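Local atomic coordinates of putative cathepsin d (Ixodes ricinus, PDB entry 5N7Q), a protein that probably cleaves peptide bonds in proteins as an aspartic endopeptidase of the peptidase A1 family and is here bound to the inhibitor pepstatin A. Residues Y6-V11 with V33-G38; V16-P21 with V158-D163; G169-F174 with H179-G184; A224-G229 with T324-D329. All blocks are in the same frame, centred on the assembly; numbering follows the deposited sequence.

In the fold
Starting at the N terminus, interaction 1 closes the first loop by bringing strand 6-13 up to strand 29-36. Interaction 2 starts inside that loop, at 16-21, and closes far beyond it at 158-163, so the two cross along the chain. Interaction 3 follows as a short local closure, 169-174 with 179-184. Interaction 4 then closes a long loop in series, 224-229 with 324-329. Neighbouring strands 6-13, 170-174, 155-160 and 322-327 run through all four contacts and join the two lobes. Interactions 1 and 4 also meet where their two active-site turns interlock through their threonines.

Interaction 1. Residues Y6-V11 with V33-G38; sequences YPEPLV and VIFDTG
E8 lays its acid side chain across the end of the F35 ring, and the rest of the contact is a leucine methyl. From CB outward, the E8 side chain heads for F35; with CG anti to the backbone N (chi1 170°) the chain goes on to the ring, where CG lies 3.5 Å from F35 CZ. A bend at chi2 then brings the carboxyl group obliquely against the same corner, E8 CD staying 3.6 Å from F35 CZ. At the tip, E8 OE2 is equally close to two ring atoms, 3.3 Å from both F35 CE1 and F35 CZ. The side chains cross at about a right angle, with carboxylate and ring planes 52° apart. E8 OE2 also comes close to P21 O, an oxygen pair that may mean the buried carboxyl carries a proton. Farther round the ring, L10 CD2 packs 3.9 Å from F35 CD1. Just past F35 comes the predicted catalytic D36, whose OD1 takes the N-H of G38 (N to OD1 3.0 Å) in an Asx turn, in the Asp-Thr-Gly loop of the pepsin family; D36 OD1 also bonds to the bound peptide. Strand 17-24 pairs with both strands, so 6-13 and 29-36 meet through side chains. F174 of strand 170-174, I22 and L125 also pack on F35.

Interaction 2. Residues V16-P21 with V158-D163; sequences VVYYGP and VYLNRD. Unlike the reference sequence in segment 16-21: V17 (reference Glu). Unlike the reference sequence in segment 158-163: L160 (reference Arg).
Y18 reaches across to the 158-163 segment and ends in two hydrogen bonds while its ring rests on L160. The polar part centres on the phenol oxygen, which both gives and receives: Y18 OH donates to N161 O at 2.7 Å, from 41° above the carbonyl plane, and accepts from R162 NH1 at 3.0 Å with an N-H...O angle of 151°. Both partners sit at the edge of the tyrosine ring, so the hydroxyl is fixed from two directions. R162 gets there by folding its chain at chi2 and chi3, and the same NH1 also bonds to D15 O. The apolar part is a CH-pi contact: L160 CD2 stands over one face, 4.0 Å from the centroid of the Y18 ring. Within the turn, N161 OD1 accepts from D163 N (3.0 Å), an Asx turn, while N161 ND2 bonds to E168 O. Strand 17-24 begins at a classic beta bulge, V16 and V17 both facing L13. It lies between strands 6-13 and 29-36, whereas strand 155-160 runs between 170-174 and 322-327, and D316 of helix 316-319 packs on Y18, L160 and R162. The contact ties strand 17-24 of the N-terminal lobe to the end of interlobe strand 155-160.

Interaction 3. Residues G169-F174 with H179-G184; sequences GGEVLF and HDHYKG
E171 and H181 bring together two pieces of backbone that stay well apart, 9.6 Å between their CA atoms at the closest point. The 170-174 piece is a strand, entered through G170, whose backbone is almost fully extended (phi 159°). Its partner is one turn of 3-10 helix, 179-181, where Y182 N bonds back to H179 O at 3.3 Å. The imidazole of H179 lies flat over the Y182 ring, and H179 ND1 gives a weak bond to Y182 O.

Between the segments only E171 and H181 touch. E171 is stretched out, CG anti to the backbone N and the chain straight beyond it, which carries the carboxylate to the NE2 edge of the H181 ring. There E171 OE2 takes a weak hydrogen bond from H181 NE2, 3.4 Å long and bent to 126°. The carboxylate and imidazole planes stand 83° apart. A water lies in the plane of that ring, 2.8 Å from H181 NE2, and donates weakly to E171 OE1 at 2.7 Å. H181 also stacks on Y159 of the neighbouring strand 155-160.

Chemically this is a loose, water-assisted surface link that ties strand 170-174 to the loop leading on to strand 187-190: the acid would probably favour a protonated imidazole, but the bent direct bond suggests a modest hold, with water sharing the same nitrogen.

Interaction 4. Residues A224-G229 with T324-D329; sequences AIADTG and TIFDRD
The F326 ring points its edge at A226, whose carbonyl oxygen lies near the ring plane, with A226 O 3.8 Å from F326 CE2. Here the active-site loop of the C-terminal lobe in the two-lobed pepsin fold packs on strand 322-327 of the sheet between the lobes, A226 leading straight into the Asp-Thr-Gly turn with the predicted catalytic D227. Two more aromatic rings adjoin the phenylalanine: F156 meets it with planes only about 10° apart, and W197 stands edge-to-face. At the same end of the ring, A226 CB packs 3.8 Å from F326 CE2 and 4.1 Å from F326 CZ. T228 adds its methyl obliquely, CG2 lying 4.3 Å from F326 CZ. F326 holds CG anti to the carbonyl carbon (chi1 -64°), which sends the ring across to the loop from strand 322-327. The methyl of T228 faces this apolar patch while its hydroxyl bonds to F35 O in the other lobe; the pseudo-twofold counterpart, from T37 OG1 to A226 O, completes the interlocked threonines known in this family as the fireman's grip. Beyond them the loop closes in an Asx turn: G229 N gives its hydrogen to D227 OD1 at 2.9 Å, from 55° above the carboxylate plane.

Interaction 1. Residues Y6-V11 with V33-G38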
loop_
_atom_site.group_PDB
_atom_site.type_symbol
_atom_site.label_atom_id
_atom_site.label_comp_id
_atom_site.label_asym_id
_atom_site.label_seq_id
_atom_site.Cartn_x
_atom_site.Cartn_y
_atom_site.Cartn_z
ATOM N N TYR A 6 0.567 6.982 17.579
ATOM C CA TYR A 6 -0.515 7.724 16.904
ATOM C C TYR A 6 -1.303 6.762 16.018
ATOM O O TYR A 6 -0.820 6.382 14.955
ATOM C CB TYR A 6 0.020 8.911 16.070
ATOM C CG TYR A 6 1.014 9.733 16.845
ATOM C CD1 TYR A 6 0.604 10.727 17.732
ATOM C CD2 TYR A 6 2.355 9.480 16.710
ATOM C CE1 TYR A 6 1.534 11.454 18.453
ATOM C CE2 TYR A 6 3.304 10.199 17.412
ATOM C CZ TYR A 6 2.896 11.193 18.276
ATOM O OH TYR A 6 3.868 11.881 19.006
ATOM N N PRO A 7 -2.505 6.342 16.468
ATOM C CA PRO A 7 -3.319 5.445 15.644
ATOM C C PRO A 7 -4.033 6.193 14.543
ATOM O O PRO A 7 -4.767 7.146 14.824
ATOM C CB PRO A 7 -4.311 4.823 16.648
ATOM C CG PRO A 7 -4.406 5.821 17.732
ATOM C CD PRO A 7 -3.122 6.564 17.793
ATOM N N GLU A 8 -3.831 5.771 13.303
ATOM C CA GLU A 8 -4.470 6.382 12.175
ATOM C C GLU A 8 -5.541 5.417 11.625
ATOM O O GLU A 8 -5.207 4.370 11.064
ATOM C CB GLU A 8 -3.445 6.711 11.098
ATOM C CG GLU A 8 -4.025 7.142 9.748
ATOM C CD GLU A 8 -4.712 8.482 9.735
ATOM O OE1 GLU A 8 -4.705 9.172 10.779
ATOM O OE2 GLU A 8 -5.252 8.865 8.658
ATOM N N PRO A 9 -6.820 5.755 11.810
ATOM C CA PRO A 9 -7.880 4.853 11.352
ATOM C C PRO A 9 -8.098 4.913 9.863
ATOM O O PRO A 9 -8.122 6.007 9.294
ATOM C CB PRO A 9 -9.112 5.372 12.085
ATOM C CG PRO A 9 -8.853 6.828 12.190
ATOM C CD PRO A 9 -7.391 6.977 12.435
ATOM N N LEU A 10 -8.287 3.755 9.238
ATOM C CA LEU A 10 -8.523 3.630 7.796
ATOM C C LEU A 10 -9.949 3.200 7.447
ATOM O O LEU A 10 -10.588 2.443 8.188
ATOM C CB LEU A 10 -7.554 2.628 7.164
ATOM C CG LEU A 10 -6.082 2.871 7.471
ATOM C CD1 LEU A 10 -5.242 1.718 6.931
ATOM C CD2 LEU A 10 -5.626 4.200 6.877
ATOM N N VAL A 11 -10.410 3.686 6.299
ATOM C CA VAL A 11 -11.602 3.193 5.627
ATOM C C VAL A 11 -11.163 2.220 4.535
ATOM O O VAL A 11 -10.179 2.454 3.822
ATOM C CB VAL A 11 -12.410 4.378 5.038
ATOM C CG1 VAL A 11 -13.462 3.912 4.037
ATOM C CG2 VAL A 11 -13.037 5.173 6.161
ATOM N N VAL A 33 -6.199 10.399 2.521
ATOM C CA VAL A 33 -5.053 9.922 1.724
ATOM C C VAL A 33 -4.873 8.429 1.868
ATOM O O VAL A 33 -5.204 7.854 2.884
ATOM C CB VAL A 33 -3.730 10.616 2.126
ATOM C CG1 VAL A 33 -3.777 12.086 1.755
ATOM C CG2 VAL A 33 -3.394 10.469 3.606
ATOM N N ILE A 34 -4.342 7.812 0.816
ATOM C CA ILE A 34 -3.897 6.435 0.911
ATOM C C ILE A 34 -2.494 6.458 1.536
ATOM O O ILE A 34 -1.630 7.243 1.112
ATOM C CB ILE A 34 -4.052 5.689 -0.436
ATOM C CG1 ILE A 34 -3.596 4.235 -0.313
ATOM C CG2 ILE A 34 -3.350 6.386 -1.587
ATOM C CD1 ILE A 34 -4.190 3.359 -1.399
ATOM N N PHE A 35 -2.307 5.600 2.539
ATOM C CA PHE A 35 -1.014 5.414 3.186
ATOM C C PHE A 35 -0.282 4.318 2.444
ATOM O O PHE A 35 -0.706 3.171 2.479
ATOM C CB PHE A 35 -1.189 5.078 4.666
ATOM C CG PHE A 35 -1.647 6.277 5.479
ATOM C CD1 PHE A 35 -2.967 6.674 5.486
ATOM C CD2 PHE A 35 -0.727 7.060 6.185
ATOM C CE1 PHE A 35 -3.382 7.797 6.173
ATOM C CE2 PHE A 35 -1.147 8.178 6.902
ATOM C CZ PHE A 35 -2.475 8.555 6.886
ATOM N N ASP A 36 0.787 4.697 1.741
ATOM C CA ASP A 36 1.362 3.883 0.668
ATOM C C ASP A 36 2.832 3.551 0.963
ATOM O O ASP A 36 3.728 4.379 0.749
ATOM C CB ASP A 36 1.257 4.664 -0.676
ATOM C CG ASP A 36 1.931 3.968 -1.822
ATOM O OD1 ASP A 36 2.025 2.731 -1.744
ATOM O OD2 ASP A 36 2.259 4.652 -2.805
ATOM N N THR A 37 3.091 2.329 1.436
ATOM C CA THR A 37 4.472 1.908 1.670
ATOM C C THR A 37 5.295 1.681 0.408
ATOM O O THR A 37 6.491 1.392 0.521
ATOM C CB THR A 37 4.563 0.697 2.607
ATOM O OG1 THR A 37 3.892 -0.408 1.998
ATOM C CG2 THR A 37 3.949 0.997 3.966
ATOM N N GLY A 38 4.673 1.792 -0.770
ATOM C CA GLY A 38 5.356 1.729 -2.061
ATOM C C GLY A 38 5.769 3.012 -2.715
ATOM O O GLY A 38 6.181 2.996 -3.858
#

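Interaction 2. Residues V16-P21 with V158-D163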
loop_
_atom_site.group_PDB
_atom_site.type_symbol
_atom_site.label_atom_id
_atom_site.label_comp_id
_atom_site.label_asym_id
_atom_site.label_seq_id
_atom_site.Cartn_x
_atom_site.Cartn_y
_atom_site.Cartn_z
ATOM N N VAL A 16 -10.107 -2.886 -2.064
ATOM C CA VAL A 16 -9.140 -2.479 -3.106
ATOM C C VAL A 16 -8.269 -1.305 -2.711
ATOM O O VAL A 16 -7.115 -1.237 -3.120
ATOM C CB VAL A 16 -9.766 -2.228 -4.489
ATOM C CG1 VAL A 16 -10.408 -3.490 -4.985
ATOM C CG2 VAL A 16 -10.763 -1.098 -4.505
ATOM N N VAL A 17 -8.807 -0.363 -1.937
ATOM C CA VAL A 17 -8.001 0.740 -1.413
ATOM C C VAL A 17 -8.402 1.055 0.018
ATOM O O VAL A 17 -9.574 0.925 0.405
ATOM C CB VAL A 17 -8.108 2.015 -2.286
ATOM C CG1 VAL A 17 -7.515 1.824 -3.681
ATOM C CG2 VAL A 17 -9.537 2.462 -2.434
ATOM N N TYR A 18 -7.419 1.531 0.770
ATOM C CA TYR A 18 -7.571 1.941 2.158
ATOM C C TYR A 18 -7.065 3.368 2.270
ATOM O O TYR A 18 -6.072 3.730 1.643
ATOM C CB TYR A 18 -6.791 0.995 3.076
ATOM C CG TYR A 18 -7.268 -0.437 3.042
ATOM C CD1 TYR A 18 -6.913 -1.287 1.994
ATOM C CD2 TYR A 18 -8.045 -0.945 4.076
ATOM C CE1 TYR A 18 -7.375 -2.602 1.975
ATOM C CE2 TYR A 18 -8.490 -2.263 4.055
ATOM C CZ TYR A 18 -8.140 -3.068 3.010
ATOM O OH TYR A 18 -8.576 -4.373 2.976
ATOM N N TYR A 19 -7.777 4.194 3.015
ATOM C CA TYR A 19 -7.387 5.597 3.148
ATOM C C TYR A 19 -7.839 6.163 4.462
ATOM O O TYR A 19 -8.785 5.657 5.095
ATOM C CB TYR A 19 -7.947 6.421 1.986
ATOM C CG TYR A 19 -9.398 6.163 1.711
ATOM C CD1 TYR A 19 -9.767 5.086 0.902
ATOM C CD2 TYR A 19 -10.411 6.994 2.214
ATOM C CE1 TYR A 19 -11.080 4.808 0.625
ATOM C CE2 TYR A 19 -11.751 6.720 1.918
ATOM C CZ TYR A 19 -12.059 5.620 1.135
ATOM O OH TYR A 19 -13.342 5.268 0.774
ATOM N N GLY A 20 -7.130 7.196 4.909
ATOM C CA GLY A 20 -7.407 7.792 6.215
ATOM C C GLY A 20 -7.247 9.300 6.231
ATOM O O GLY A 20 -6.664 9.890 5.310
ATOM N N PRO A 21 -7.748 9.928 7.271
ATOM C CA PRO A 21 -7.687 11.370 7.387
ATOM C C PRO A 21 -6.340 11.963 7.797
ATOM O O PRO A 21 -5.623 11.403 8.615
ATOM C CB PRO A 21 -8.728 11.656 8.466
ATOM C CG PRO A 21 -8.629 10.465 9.354
ATOM C CD PRO A 21 -8.491 9.329 8.394
ATOM N N VAL A 158 0.748 -1.950 10.406
ATOM C CA VAL A 158 -0.443 -1.825 9.579
ATOM C C VAL A 158 -1.386 -3.032 9.697
ATOM O O VAL A 158 -0.996 -4.165 9.502
ATOM C CB VAL A 158 -0.065 -1.613 8.092
ATOM C CG1 VAL A 158 -1.336 -1.470 7.263
ATOM C CG2 VAL A 158 0.879 -0.419 7.908
ATOM N N TYR A 159 -2.618 -2.738 10.094
ATOM C CA TYR A 159 -3.732 -3.660 10.084
ATOM C C TYR A 159 -4.668 -3.276 8.946
ATOM O O TYR A 159 -5.107 -2.113 8.891
ATOM C CB TYR A 159 -4.480 -3.575 11.435
ATOM C CG TYR A 159 -5.845 -4.211 11.409
ATOM C CD1 TYR A 159 -5.999 -5.557 11.108
ATOM C CD2 TYR A 159 -6.992 -3.452 11.634
ATOM C CE1 TYR A 159 -7.250 -6.137 11.018
ATOM C CE2 TYR A 159 -8.253 -4.031 11.591
ATOM C CZ TYR A 159 -8.375 -5.372 11.285
ATOM O OH TYR A 159 -9.633 -5.946 11.200
ATOM N N LEU A 160 -5.011 -4.242 8.081
ATOM C CA LEU A 160 -6.010 -4.073 7.028
ATOM C C LEU A 160 -7.101 -5.107 7.228
ATOM O O LEU A 160 -6.827 -6.288 7.257
ATOM C CB LEU A 160 -5.392 -4.221 5.647
ATOM C CG LEU A 160 -4.199 -3.312 5.333
ATOM C CD1 LEU A 160 -3.666 -3.608 3.937
ATOM C CD2 LEU A 160 -4.522 -1.828 5.454
ATOM N N ASN A 161 -8.328 -4.631 7.418
ATOM C CA ASN A 161 -9.487 -5.493 7.486
ATOM C C ASN A 161 -9.842 -5.935 6.078
ATOM O O ASN A 161 -9.969 -5.104 5.173
ATOM C CB ASN A 161 -10.638 -4.739 8.119
ATOM C CG ASN A 161 -11.743 -5.664 8.611
ATOM O OD1 ASN A 161 -11.937 -6.792 8.114
ATOM N ND2 ASN A 161 -12.502 -5.176 9.587
ATOM N N ARG A 162 -9.956 -7.241 5.882
ATOM C CA ARG A 162 -10.322 -7.804 4.573
ATOM C C ARG A 162 -11.803 -8.099 4.379
ATOM O O ARG A 162 -12.208 -8.670 3.353
ATOM C CB ARG A 162 -9.435 -9.000 4.254
ATOM C CG ARG A 162 -7.950 -8.649 4.216
ATOM C CD ARG A 162 -7.597 -7.671 3.107
ATOM N NE ARG A 162 -7.789 -8.224 1.766
ATOM C CZ ARG A 162 -7.824 -7.498 0.646
ATOM N NH1 ARG A 162 -7.805 -6.168 0.687
ATOM N NH2 ARG A 162 -7.952 -8.122 -0.532
ATOM N N ASP A 163 -12.610 -7.693 5.368
ATOM C CA ASP A 163 -14.073 -7.730 5.265
ATOM C C ASP A 163 -14.607 -6.308 5.120
ATOM O O ASP A 163 -14.685 -5.571 6.113
ATOM C CB ASP A 163 -14.691 -8.406 6.471
ATOM C CG ASP A 163 -16.188 -8.494 6.385
ATOM O OD1 ASP A 163 -16.766 -8.051 5.368
ATOM O OD2 ASP A 163 -16.745 -9.062 7.358
#

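Interaction 3. Residues G169-F174 with H179-G184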
loop_
_atom_site.group_PDB
_atom_site.type_symbol
_atom_site.label_atom_id
_atom_site.label_comp_id
_atom_site.label_asym_id
_atom_site.label_seq_id
_atom_site.Cartn_x
_atom_site.Cartn_y
_atom_site.Cartn_z
ATOM N N GLY A 169 -12.027 -0.267 8.930
ATOM C CA GLY A 169 -11.299 -0.640 7.723
ATOM C C GLY A 169 -9.864 -1.067 7.952
ATOM O O GLY A 169 -9.356 -1.891 7.199
ATOM N N GLY A 170 -9.218 -0.528 8.981
ATOM C CA GLY A 170 -7.800 -0.763 9.179
ATOM C C GLY A 170 -7.186 0.310 10.044
ATOM O O GLY A 170 -7.872 1.223 10.476
ATOM N N GLU A 171 -5.884 0.219 10.239
ATOM C CA GLU A 171 -5.136 1.166 11.053
ATOM C C GLU A 171 -3.705 1.207 10.605
ATOM O O GLU A 171 -3.115 0.164 10.382
ATOM C CB GLU A 171 -5.183 0.762 12.524
ATOM C CG GLU A 171 -4.312 1.596 13.444
ATOM C CD GLU A 171 -4.406 1.140 14.882
ATOM O OE1 GLU A 171 -5.317 1.667 15.551
ATOM O OE2 GLU A 171 -3.652 0.232 15.312
ATOM N N VAL A 172 -3.137 2.406 10.538
ATOM C CA VAL A 172 -1.679 2.550 10.557
ATOM C C VAL A 172 -1.307 3.078 11.935
ATOM O O VAL A 172 -1.740 4.167 12.289
ATOM C CB VAL A 172 -1.144 3.481 9.452
ATOM C CG1 VAL A 172 0.369 3.492 9.508
ATOM C CG2 VAL A 172 -1.605 3.051 8.055
ATOM N N LEU A 173 -0.542 2.307 12.701
ATOM C CA LEU A 173 -0.118 2.732 14.032
ATOM C C LEU A 173 1.282 3.288 13.958
ATOM O O LEU A 173 2.253 2.547 13.781
ATOM C CB LEU A 173 -0.191 1.575 15.015
ATOM C CG LEU A 173 0.199 1.909 16.458
ATOM C CD1 LEU A 173 -0.758 2.917 17.049
ATOM C CD2 LEU A 173 0.145 0.637 17.278
ATOM N N PHE A 174 1.394 4.600 14.097
ATOM C CA PHE A 174 2.704 5.249 14.068
ATOM C C PHE A 174 3.389 5.196 15.433
ATOM O O PHE A 174 2.851 5.730 16.401
ATOM C CB PHE A 174 2.561 6.698 13.584
ATOM C CG PHE A 174 2.160 6.800 12.134
ATOM C CD1 PHE A 174 3.118 6.701 11.145
ATOM C CD2 PHE A 174 0.841 6.929 11.752
ATOM C CE1 PHE A 174 2.766 6.745 9.804
ATOM C CE2 PHE A 174 0.483 6.992 10.410
ATOM C CZ PHE A 174 1.448 6.913 9.444
ATOM N N HIS A 179 -0.308 -5.693 19.756
ATOM C CA HIS A 179 -0.521 -7.138 19.831
ATOM C C HIS A 179 -2.023 -7.476 19.836
ATOM O O HIS A 179 -2.369 -8.620 19.602
ATOM C CB HIS A 179 0.197 -7.736 21.058
ATOM C CG HIS A 179 0.578 -9.184 20.920
ATOM N ND1 HIS A 179 -0.210 -10.117 20.279
ATOM C CD2 HIS A 179 1.684 -9.851 21.324
ATOM C CE1 HIS A 179 0.379 -11.300 20.332
ATOM N NE2 HIS A 179 1.533 -11.161 20.956
ATOM N N ASP A 180 -2.927 -6.504 20.015
ATOM C CA ASP A 180 -4.335 -6.796 19.839
ATOM C C ASP A 180 -4.726 -6.936 18.371
ATOM O O ASP A 180 -5.859 -7.314 18.085
ATOM C CB ASP A 180 -5.201 -5.815 20.626
ATOM C CG ASP A 180 -5.067 -6.000 22.151
ATOM O OD1 ASP A 180 -4.848 -7.172 22.579
ATOM O OD2 ASP A 180 -5.135 -4.971 22.879
ATOM N N HIS A 181 -3.808 -6.665 17.438
ATOM C CA HIS A 181 -4.041 -6.963 16.032
ATOM C C HIS A 181 -3.350 -8.196 15.512
ATOM O O HIS A 181 -3.457 -8.470 14.309
ATOM C CB HIS A 181 -3.618 -5.785 15.140
ATOM C CG HIS A 181 -4.522 -4.606 15.245
ATOM N ND1 HIS A 181 -5.887 -4.703 15.089
ATOM C CD2 HIS A 181 -4.252 -3.298 15.450
ATOM C CE1 HIS A 181 -6.423 -3.496 15.227
ATOM N NE2 HIS A 181 -5.450 -2.634 15.445
ATOM N N TYR A 182 -2.694 -8.983 16.356
ATOM C CA TYR A 182 -2.061 -10.197 15.860
ATOM C C TYR A 182 -2.033 -11.311 16.896
ATOM O O TYR A 182 -2.163 -11.050 18.104
ATOM C CB TYR A 182 -0.665 -9.914 15.273
ATOM C CG TYR A 182 0.485 -9.798 16.269
ATOM C CD1 TYR A 182 1.184 -10.932 16.708
ATOM C CD2 TYR A 182 0.923 -8.563 16.732
ATOM C CE1 TYR A 182 2.260 -10.814 17.581
ATOM C CE2 TYR A 182 1.979 -8.453 17.613
ATOM C CZ TYR A 182 2.652 -9.598 18.017
ATOM O OH TYR A 182 3.703 -9.476 18.876
ATOM N N LYS A 183 -1.890 -12.531 16.407
ATOM C CA LYS A 183 -1.731 -13.698 17.287
ATOM C C LYS A 183 -0.429 -14.398 16.960
ATOM O O LYS A 183 0.130 -14.268 15.861
ATOM C CB LYS A 183 -2.934 -14.640 17.211
ATOM C CG LYS A 183 -3.364 -15.086 15.848
ATOM C CD LYS A 183 -4.630 -15.957 15.955
ATOM C CE LYS A 183 -5.537 -15.878 14.739
ATOM N NZ LYS A 183 -6.484 -17.043 14.682
ATOM N N GLY A 184 0.072 -15.132 17.937
ATOM C CA GLY A 184 1.363 -15.804 17.828
ATOM C C GLY A 184 2.512 -14.821 18.006
ATOM O O GLY A 184 2.449 -13.882 18.817
HETATM O O HOH W 1 -7.076 -0.383 16.005
#

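Interaction 4. Residues A224-G229 with T324-D329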
loop_
_atom_site.group_PDB
_atom_site.type_symbol
_atom_site.label_atom_id
_atom_site.label_comp_id
_atom_site.label_asym_id
_atom_site.label_seq_id
_atom_site.Cartn_x
_atom_site.Cartn_y
_atom_site.Cartn_z
ATOM N N ALA A 224 10.906 -9.420 -2.939
ATOM C CA ALA A 224 9.548 -8.925 -2.787
ATOM C C ALA A 224 9.555 -7.603 -2.042
ATOM O O ALA A 224 10.524 -7.247 -1.386
ATOM C CB ALA A 224 8.697 -9.919 -1.995
ATOM N N ILE A 225 8.436 -6.891 -2.104
ATOM C CA ILE A 225 8.197 -5.689 -1.271
ATOM C C ILE A 225 6.865 -5.823 -0.558
ATOM O O ILE A 225 5.955 -6.516 -1.055
ATOM C CB ILE A 225 8.273 -4.360 -2.093
ATOM C CG1 ILE A 225 7.040 -4.178 -3.006
ATOM C CG2 ILE A 225 9.568 -4.342 -2.922
ATOM C CD1 ILE A 225 6.977 -2.843 -3.729
ATOM N N ALA A 226 6.730 -5.145 0.564
ATOM C CA ALA A 226 5.453 -5.033 1.266
ATOM C C ALA A 226 4.854 -3.673 0.931
ATOM O O ALA A 226 5.412 -2.660 1.296
ATOM C CB ALA A 226 5.649 -5.183 2.753
ATOM N N ASP A 227 3.751 -3.660 0.188
ATOM C CA ASP A 227 3.193 -2.409 -0.359
ATOM C C ASP A 227 1.717 -2.251 -0.049
ATOM O O ASP A 227 0.867 -2.811 -0.733
ATOM C CB ASP A 227 3.401 -2.323 -1.857
ATOM C CG ASP A 227 2.967 -1.007 -2.417
ATOM O OD1 ASP A 227 2.583 -0.103 -1.645
ATOM O OD2 ASP A 227 3.033 -0.849 -3.663
ATOM N N THR A 228 1.430 -1.449 0.969
ATOM C CA THR A 228 0.051 -1.155 1.349
ATOM C C THR A 228 -0.773 -0.456 0.262
ATOM O O THR A 228 -1.997 -0.450 0.333
ATOM C CB THR A 228 0.027 -0.279 2.606
ATOM O OG1 THR A 228 0.755 0.914 2.351
ATOM C CG2 THR A 228 0.644 -0.972 3.796
ATOM N N GLY A 229 -0.112 0.180 -0.699
ATOM C CA GLY A 229 -0.778 0.882 -1.788
ATOM C C GLY A 229 -1.017 0.039 -3.025
ATOM O O GLY A 229 -1.391 0.599 -4.080
ATOM N N THR A 324 1.532 -6.279 9.726
ATOM C CA THR A 324 2.860 -6.014 9.222
ATOM C C THR A 324 3.462 -4.857 9.979
ATOM O O THR A 324 2.841 -3.819 10.172
ATOM C CB THR A 324 2.867 -5.728 7.734
ATOM O OG1 THR A 324 2.245 -6.825 7.047
ATOM C CG2 THR A 324 4.257 -5.611 7.188
ATOM N N ILE A 325 4.697 -5.067 10.400
ATOM C CA ILE A 325 5.507 -4.109 11.151
ATOM C C ILE A 325 6.616 -3.612 10.226
ATOM O O ILE A 325 7.396 -4.402 9.704
ATOM C CB ILE A 325 6.157 -4.745 12.391
ATOM C CG1 ILE A 325 5.105 -5.245 13.412
ATOM C CG2 ILE A 325 7.019 -3.721 13.101
ATOM C CD1 ILE A 325 4.423 -6.547 13.044
ATOM N N PHE A 326 6.679 -2.290 10.038
ATOM C CA PHE A 326 7.677 -1.624 9.207
ATOM C C PHE A 326 8.632 -0.910 10.186
ATOM O O PHE A 326 8.268 0.093 10.796
ATOM C CB PHE A 326 6.996 -0.635 8.275
ATOM C CG PHE A 326 6.070 -1.265 7.282
ATOM C CD1 PHE A 326 4.738 -1.553 7.629
ATOM C CD2 PHE A 326 6.510 -1.530 6.004
ATOM C CE1 PHE A 326 3.891 -2.144 6.693
ATOM C CE2 PHE A 326 5.664 -2.119 5.071
ATOM C CZ PHE A 326 4.347 -2.403 5.418
ATOM N N ASP A 327 9.841 -1.448 10.332
ATOM C CA ASP A 327 10.771 -1.047 11.399
ATOM C C ASP A 327 11.968 -0.307 10.820
ATOM O O ASP A 327 12.834 -0.920 10.184
ATOM C CB ASP A 327 11.174 -2.326 12.157
ATOM C CG ASP A 327 12.152 -2.106 13.301
ATOM O OD1 ASP A 327 12.826 -1.060 13.335
ATOM O OD2 ASP A 327 12.206 -3.044 14.158
ATOM N N ARG A 328 12.022 1.000 11.077
ATOM C CA ARG A 328 13.114 1.842 10.590
ATOM C C ARG A 328 14.280 1.853 11.560
ATOM O O ARG A 328 15.379 2.252 11.172
ATOM C CB ARG A 328 12.659 3.301 10.329
ATOM C CG ARG A 328 11.758 3.415 9.107
ATOM C CD ARG A 328 12.519 3.267 7.783
ATOM N NE ARG A 328 13.521 4.328 7.654
ATOM C CZ ARG A 328 13.290 5.542 7.159
ATOM N NH1 ARG A 328 12.080 5.871 6.727
ATOM N NH2 ARG A 328 14.256 6.461 7.152
ATOM N N ASP A 329 14.108 1.397 12.802
ATOM C CA ASP A 329 15.265 1.317 13.729
ATOM C C ASP A 329 16.230 0.213 13.311
ATOM O O ASP A 329 17.448 0.351 13.414
ATOM C CB ASP A 329 14.784 1.062 15.152
ATOM C CG ASP A 329 14.227 2.321 15.794
ATOM O OD1 ASP A 329 14.837 3.400 15.574
ATOM O OD2 ASP A 329 13.211 2.208 16.511
#